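Alr3699 protein (PDB 4XSR) is a glycosyltransferase-like protein of the GT-B fold, seen here with uridine-5'-diphosphate-glucose bound in the cleft between its two Rossmann-like domains. Local coordinates at residues L215-G220 with Q248-E253. Numbering follows the deposited sequence.
Sequences LSPWKG and QDYVKE. With UPG (uridine-5'-diphosphate-glucose), chain J.
Tyr250, near the start of helix 248-260, lays its ring against Pro217 in the loop between strand 207-211 and helix 221-228, inside the C-terminal Rossmann-like domain of this GT-B fold. The tight part is a CH-pi contact: Pro217 CA sits 3.7 Å from the centroid of the Tyr250 ring, 13° off its normal. From the same proline, CG reaches Tyr250 CD1 at 3.7 Å, while over that same face the carbonyl carbon of Ser216 sits toward the CD2-CE2 side, 3.4 Å from Tyr250 CE2. With CG anti to the backbone N (chi1 -173°), the tyrosine leaves its helix straight for the loop, and its hydroxyl arrives by Gly220, at the N-cap of helix 221-228, where OH is hydrogen-bonded to His222. Pro217, though packed on the ring, is itself exposed. The sparser part joins buried Leu215 to partly exposed Val251 through one methyl pair, Leu215 CD1 to Val251 CG2 at 4.0 Å.

The packed loop leads directly to the ligand. Ser216 O accepts a hydrogen bond from Lys219 N, 3.0 Å, closing the short 3-10 turn, and the Lys219 chain, bent at chi2 (-64°), runs away from Tyr250 to the diphosphate. Glu294 forms a salt bridge with its amine, which also donates to both phosphates: Lys219 NZ lies 3.1 Å from UPG O2A and 2.6 Å from UPG O2B.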
loop_
_atom_site.group_PDB
_atom_site.type_symbol
_atom_site.label_atom_id
_atom_site.label_comp_id
_atom_site.label_asym_id
_atom_site.label_seq_id
_atom_site.Cartn_x
_atom_site.Cartn_y
_atom_site.Cartn_z
ATOM N N LEU B 215 -1.667 -29.442 -6.696
ATOM C CA LEU B 215 -0.292 -29.913 -6.739
ATOM C C LEU B 215 0.654 -28.877 -6.136
ATOM O O LEU B 215 1.033 -27.915 -6.786
ATOM C CB LEU B 215 0.083 -30.259 -8.173
ATOM C CG LEU B 215 -0.934 -31.149 -8.908
ATOM C CD1 LEU B 215 -0.525 -31.345 -10.355
ATOM C CD2 LEU B 215 -1.109 -32.508 -8.236
ATOM N N SER B 216 0.975 -29.039 -4.858
ATOM C CA SER B 216 2.057 -28.270 -4.238
ATOM C C SER B 216 2.825 -29.241 -3.405
ATOM O O SER B 216 2.278 -30.232 -2.955
ATOM C CB SER B 216 1.577 -27.134 -3.323
ATOM O OG SER B 216 0.551 -26.358 -3.920
ATOM N N PRO B 217 4.080 -28.935 -3.144
ATOM C CA PRO B 217 4.834 -29.867 -2.326
ATOM C C PRO B 217 4.175 -30.188 -0.985
ATOM O O PRO B 217 4.136 -31.341 -0.588
ATOM C CB PRO B 217 6.179 -29.162 -2.180
ATOM C CG PRO B 217 6.326 -28.436 -3.518
ATOM C CD PRO B 217 4.939 -27.893 -3.736
ATOM N N TRP B 218 3.584 -29.211 -0.326
ATOM C CA TRP B 218 3.052 -29.477 1.001
ATOM C C TRP B 218 1.749 -30.274 0.988
ATOM O O TRP B 218 1.303 -30.704 2.038
ATOM C CB TRP B 218 2.906 -28.187 1.825
ATOM C CG TRP B 218 1.726 -27.334 1.502
ATOM C CD1 TRP B 218 1.676 -26.340 0.578
ATOM C CD2 TRP B 218 0.431 -27.358 2.128
ATOM N NE1 TRP B 218 0.430 -25.766 0.561
ATOM C CE2 TRP B 218 -0.349 -26.370 1.511
ATOM C CE3 TRP B 218 -0.140 -28.120 3.143
ATOM C CZ2 TRP B 218 -1.652 -26.115 1.884
ATOM C CZ3 TRP B 218 -1.448 -27.879 3.488
ATOM C CH2 TRP B 218 -2.190 -26.895 2.861
ATOM N N LYS B 219 1.132 -30.458 -0.181
ATOM C CA LYS B 219 -0.064 -31.292 -0.290
ATOM C C LYS B 219 0.270 -32.785 -0.370
ATOM O O LYS B 219 -0.618 -33.616 -0.249
ATOM C CB LYS B 219 -0.908 -30.900 -1.482
ATOM C CG LYS B 219 -1.587 -29.560 -1.302
ATOM C CD LYS B 219 -2.577 -29.584 -0.157
ATOM C CE LYS B 219 -3.417 -28.324 -0.141
ATOM N NZ LYS B 219 -4.519 -28.357 0.841
ATOM N N GLY B 220 1.541 -33.091 -0.566
ATOM C CA GLY B 220 2.070 -34.400 -0.343
ATOM C C GLY B 220 1.697 -35.511 -1.289
ATOM O O GLY B 220 1.632 -36.653 -0.862
ATOM N N GLN B 248 5.329 -25.936 -11.180
ATOM C CA GLN B 248 5.635 -26.783 -12.327
ATOM C C GLN B 248 6.819 -27.672 -12.057
ATOM O O GLN B 248 6.871 -28.777 -12.553
ATOM C CB GLN B 248 5.885 -25.946 -13.575
ATOM C CG GLN B 248 4.764 -24.956 -13.896
ATOM C CD GLN B 248 3.439 -25.644 -14.108
ATOM O OE1 GLN B 248 3.369 -26.710 -14.740
ATOM N NE2 GLN B 248 2.375 -25.049 -13.580
ATOM N N ASP B 249 7.752 -27.204 -11.246
ATOM C CA ASP B 249 8.871 -28.034 -10.787
ATOM C C ASP B 249 8.396 -29.222 -9.979
ATOM O O ASP B 249 8.946 -30.303 -10.094
ATOM C CB ASP B 249 9.849 -27.212 -9.934
ATOM C CG ASP B 249 10.832 -26.391 -10.779
ATOM O OD1 ASP B 249 10.874 -26.553 -12.027
ATOM O OD2 ASP B 249 11.580 -25.577 -10.186
ATOM N N TYR B 250 7.374 -29.017 -9.156
ATOM C CA TYR B 250 6.793 -30.120 -8.399
ATOM C C TYR B 250 6.149 -31.142 -9.356
ATOM O O TYR B 250 6.336 -32.344 -9.203
ATOM C CB TYR B 250 5.771 -29.610 -7.355
ATOM C CG TYR B 250 5.252 -30.701 -6.428
ATOM C CD1 TYR B 250 6.122 -31.468 -5.676
ATOM C CD2 TYR B 250 3.903 -30.953 -6.310
ATOM C CE1 TYR B 250 5.660 -32.454 -4.829
ATOM C CE2 TYR B 250 3.432 -31.934 -5.471
ATOM C CZ TYR B 250 4.311 -32.683 -4.730
ATOM O OH TYR B 250 3.842 -33.653 -3.880
ATOM N N VAL B 251 5.413 -30.655 -10.351
ATOM C CA VAL B 251 4.828 -31.544 -11.342
ATOM C C VAL B 251 5.870 -32.448 -12.022
ATOM O O VAL B 251 5.618 -33.629 -12.302
ATOM C CB VAL B 251 4.083 -30.749 -12.415
ATOM C CG1 VAL B 251 3.560 -31.696 -13.494
ATOM C CG2 VAL B 251 2.941 -29.980 -11.793
ATOM N N LYS B 252 7.033 -31.878 -12.303
ATOM C CA LYS B 252 8.107 -32.639 -12.896
ATOM C C LYS B 252 8.605 -33.666 -11.903
ATOM O O LYS B 252 8.712 -34.835 -12.233
ATOM C CB LYS B 252 9.246 -31.709 -13.323
ATOM C CG LYS B 252 10.511 -32.410 -13.801
ATOM C CD LYS B 252 11.515 -31.402 -14.349
ATOM C CE LYS B 252 12.106 -30.587 -13.214
ATOM N NZ LYS B 252 13.360 -29.878 -13.576
ATOM N N GLU B 253 8.918 -33.215 -10.694
ATOM C CA GLU B 253 9.408 -34.111 -9.645
ATOM C C GLU B 253 8.488 -35.317 -9.482
ATOM O O GLU B 253 8.955 -36.449 -9.354
ATOM C CB GLU B 253 9.552 -33.365 -8.308
ATOM C CG GLU B 253 10.767 -32.432 -8.266
ATOM C CD GLU B 253 10.779 -31.452 -7.083
ATOM O OE1 GLU B 253 11.707 -30.614 -7.061
ATOM O OE2 GLU B 253 9.890 -31.500 -6.184
HETATM N N1 UPG J . -10.936 -29.594 -6.269
HETATM C C2 UPG J . -11.532 -29.456 -7.530
HETATM N N3 UPG J . -10.907 -29.955 -8.587
HETATM C C4 UPG J . -9.742 -30.591 -8.484
HETATM C C5 UPG J . -9.143 -30.763 -7.230
HETATM C C6 UPG J . -9.767 -30.232 -6.125
HETATM O O2 UPG J . -12.635 -28.858 -7.693
HETATM O O4 UPG J . -9.190 -31.046 -9.525
HETATM C C1C UPG J . -11.583 -29.045 -5.082
HETATM C C2C UPG J . -11.879 -30.087 -4.011
HETATM O O2C UPG J . -13.129 -30.752 -4.294
HETATM C C3C UPG J . -11.869 -29.188 -2.776
HETATM C C4C UPG J . -10.838 -28.083 -3.086
HETATM O O4C UPG J . -10.654 -28.132 -4.487
HETATM O O3C UPG J . -13.166 -28.605 -2.632
HETATM C C5C UPG J . -9.460 -28.233 -2.429
HETATM O O5C UPG J . -9.693 -27.974 -1.046
HETATM P PA UPG J . -8.539 -27.836 0.036
HETATM O O1A UPG J . -9.215 -27.883 1.368
HETATM O O2A UPG J . -7.345 -28.660 -0.288
HETATM O O3A UPG J . -8.267 -26.225 -0.229
HETATM P PB UPG J . -6.883 -25.367 -0.146
HETATM O O1B UPG J . -6.658 -24.966 -1.558
HETATM O O2B UPG J . -5.748 -26.044 0.517
HETATM O O3B UPG J . -7.527 -24.099 0.633
HETATM C "C1'" UPG J . -7.415 -23.576 1.971
HETATM C "C2'" UPG J . -6.836 -24.455 3.056
HETATM C "C3'" UPG J . -7.676 -25.737 3.291
HETATM C "C4'" UPG J . -9.122 -25.345 3.613
HETATM C "C5'" UPG J . -9.595 -24.324 2.593
HETATM C "C6'" UPG J . -10.978 -23.802 2.838
HETATM O "O2'" UPG J . -5.442 -24.659 2.825
HETATM O "O3'" UPG J . -7.103 -26.465 4.394
HETATM O "O4'" UPG J . -10.028 -26.458 3.548
HETATM O "O5'" UPG J . -8.712 -23.212 2.494
HETATM O "O6'" UPG J . -11.118 -23.343 4.165
#